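Local coordinates for protein DnaJ homolog dnj-2 (PDB 2QSA) that probably acts as a membrane-bound Hsp40-type co-chaperone of the DNAJC25 family, its N-terminal J domain likely stimulating an Hsp70 partner, at residues A[5-10]-A[82-87]. Residues are numbered along the deposited sequence; the frame is centred on the assembly and turned at random.
Sequences GFAPEL and DYYLDH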
# COMPACT_ATOMS: atom_id res chain seq x y z
N GLY A 5 6.23 -11.24 9.27
CA GLY A 5 7.01 -11.59 8.10
C GLY A 5 7.33 -10.42 7.21
O GLY A 5 8.08 -10.58 6.25
N PHE A 6 6.72 -9.24 7.49
CA PHE A 6 6.92 -8.09 6.60
C PHE A 6 8.23 -7.35 6.90
O PHE A 6 8.73 -7.37 8.03
CB PHE A 6 5.79 -7.05 6.69
CG PHE A 6 4.43 -7.55 6.25
CD1 PHE A 6 4.29 -8.81 5.65
CD2 PHE A 6 3.29 -6.74 6.40
CE1 PHE A 6 3.05 -9.28 5.20
CE2 PHE A 6 2.04 -7.20 5.99
CZ PHE A 6 1.91 -8.48 5.36
N ALA A 7 8.71 -6.64 5.89
CA ALA A 7 9.81 -5.71 6.04
C ALA A 7 9.26 -4.29 6.06
O ALA A 7 8.55 -3.88 5.14
CB ALA A 7 10.85 -5.91 4.89
N PRO A 8 9.59 -3.50 7.10
CA PRO A 8 9.17 -2.09 7.17
C PRO A 8 9.50 -1.26 5.91
O PRO A 8 8.74 -0.36 5.53
CB PRO A 8 9.94 -1.56 8.41
CG PRO A 8 10.06 -2.77 9.28
CD PRO A 8 10.32 -3.93 8.32
N GLU A 9 10.63 -1.55 5.26
CA GLU A 9 11.02 -0.73 4.12
C GLU A 9 10.32 -1.11 2.81
O GLU A 9 10.43 -0.39 1.82
CB GLU A 9 12.54 -0.71 3.93
CG GLU A 9 13.16 -2.07 3.73
CD GLU A 9 13.62 -2.71 5.03
OE1 GLU A 9 12.90 -2.63 6.05
OE2 GLU A 9 14.71 -3.31 5.02
N LEU A 10 9.60 -2.24 2.78
CA LEU A 10 8.96 -2.65 1.51
C LEU A 10 7.46 -2.33 1.50
O LEU A 10 6.78 -2.48 2.50
CB LEU A 10 9.15 -4.15 1.23
CG LEU A 10 10.58 -4.72 1.24
CD1 LEU A 10 10.54 -6.23 1.03
CD2 LEU A 10 11.42 -4.06 0.20
N ASP A 82 1.89 -9.96 -4.12
CA ASP A 82 1.25 -11.21 -3.75
C ASP A 82 2.27 -12.34 -3.49
O ASP A 82 2.12 -13.14 -2.55
CB ASP A 82 0.25 -11.60 -4.84
CG ASP A 82 -0.98 -10.72 -4.85
OD1 ASP A 82 -1.24 -9.98 -3.86
OD2 ASP A 82 -1.71 -10.74 -5.87
N TYR A 83 3.31 -12.40 -4.30
CA TYR A 83 4.39 -13.37 -4.10
C TYR A 83 5.09 -13.15 -2.74
O TYR A 83 5.32 -14.09 -1.96
CB TYR A 83 5.39 -13.28 -5.24
CG TYR A 83 6.35 -14.45 -5.21
CD1 TYR A 83 6.11 -15.58 -5.97
CD2 TYR A 83 7.46 -14.41 -4.39
CE1 TYR A 83 6.98 -16.65 -5.93
CE2 TYR A 83 8.36 -15.46 -4.34
CZ TYR A 83 8.10 -16.59 -5.11
OH TYR A 83 8.98 -17.65 -5.07
N TYR A 84 5.41 -11.90 -2.45
CA TYR A 84 5.96 -11.51 -1.14
C TYR A 84 5.07 -11.90 0.05
O TYR A 84 5.56 -12.45 1.04
CB TYR A 84 6.12 -9.99 -1.19
CG TYR A 84 6.34 -9.26 0.11
CD1 TYR A 84 7.57 -9.38 0.79
CD2 TYR A 84 5.36 -8.34 0.61
CE1 TYR A 84 7.81 -8.64 1.98
CE2 TYR A 84 5.60 -7.61 1.79
CZ TYR A 84 6.81 -7.72 2.45
OH TYR A 84 7.03 -6.97 3.57
N LEU A 85 3.77 -11.63 -0.06
CA LEU A 85 2.84 -12.05 0.99
C LEU A 85 2.90 -13.58 1.19
O LEU A 85 2.89 -14.08 2.31
CB LEU A 85 1.40 -11.64 0.67
CG LEU A 85 1.11 -10.14 0.69
CD1 LEU A 85 -0.40 -9.98 0.35
CD2 LEU A 85 1.42 -9.49 2.09
N ASP A 86 2.95 -14.29 0.07
CA ASP A 86 2.89 -15.77 0.05
C ASP A 86 4.22 -16.43 0.41
O ASP A 86 4.23 -17.63 0.82
CB ASP A 86 2.40 -16.26 -1.32
CG ASP A 86 0.94 -15.93 -1.58
OD1 ASP A 86 0.20 -15.53 -0.63
OD2 ASP A 86 0.52 -16.06 -2.76
N HIS A 87 5.33 -15.71 0.23
CA HIS A 87 6.67 -16.30 0.40
C HIS A 87 7.58 -15.37 1.21
O HIS A 87 8.59 -14.91 0.70
CB HIS A 87 7.30 -16.62 -0.97
CG HIS A 87 6.38 -17.34 -1.90
ND1 HIS A 87 6.26 -18.71 -1.93
CD2 HIS A 87 5.52 -16.87 -2.83
CE1 HIS A 87 5.38 -19.06 -2.85
NE2 HIS A 87 4.91 -17.96 -3.41
O HOH W 1 5.61 -4.70 3.66
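Y84 reaches from the last turn of helix 75-86 to the backbone of A7 and shows how a buried tyrosine can tie an irregular segment to a helix, here with help from L85. The hydrogen bonding centres on its hydroxyl. A7 N donates to Y84 OH over 2.9 Å, nearly straight at 162° and close to the plane of the phenol ring, at its edge. A water also bonds Y84 OH, at 2.7 Å, and donates to L10 O; the hydroxyl thus holds the start of the type I turn A7-L10 directly and its end through the water, while the bond from L10 N to A7 O closes the turn. With CG anti to the backbone N (chi1 165°), the Y84 ring is carried off the helix toward this turn.

Apolar contacts flank the polar link. The F6 ring lies obliquely against that of Y84, centroids 5.7 Å apart and planes at 31°, while its far rim, CE1 and CZ, meets a single methyl of L85, CD2 lying 3.5 Å from CZ. L10 brings its CD1 to 3.8 Å from CE1 of the tyrosine. A phenylalanine at Y84 would probably keep much of this ring packing but leave A7 N without its acceptor and the bridging water without one of its mates.

Y11 also meets the Y84 ring, and F6 rests on L14 and N16. A7 and L10 touch Y95 of helix 91-101, L10 reaching Y98 too; the segment 5-10 thus joins helix 75-86, a helix of the J domain, to helix 91-101.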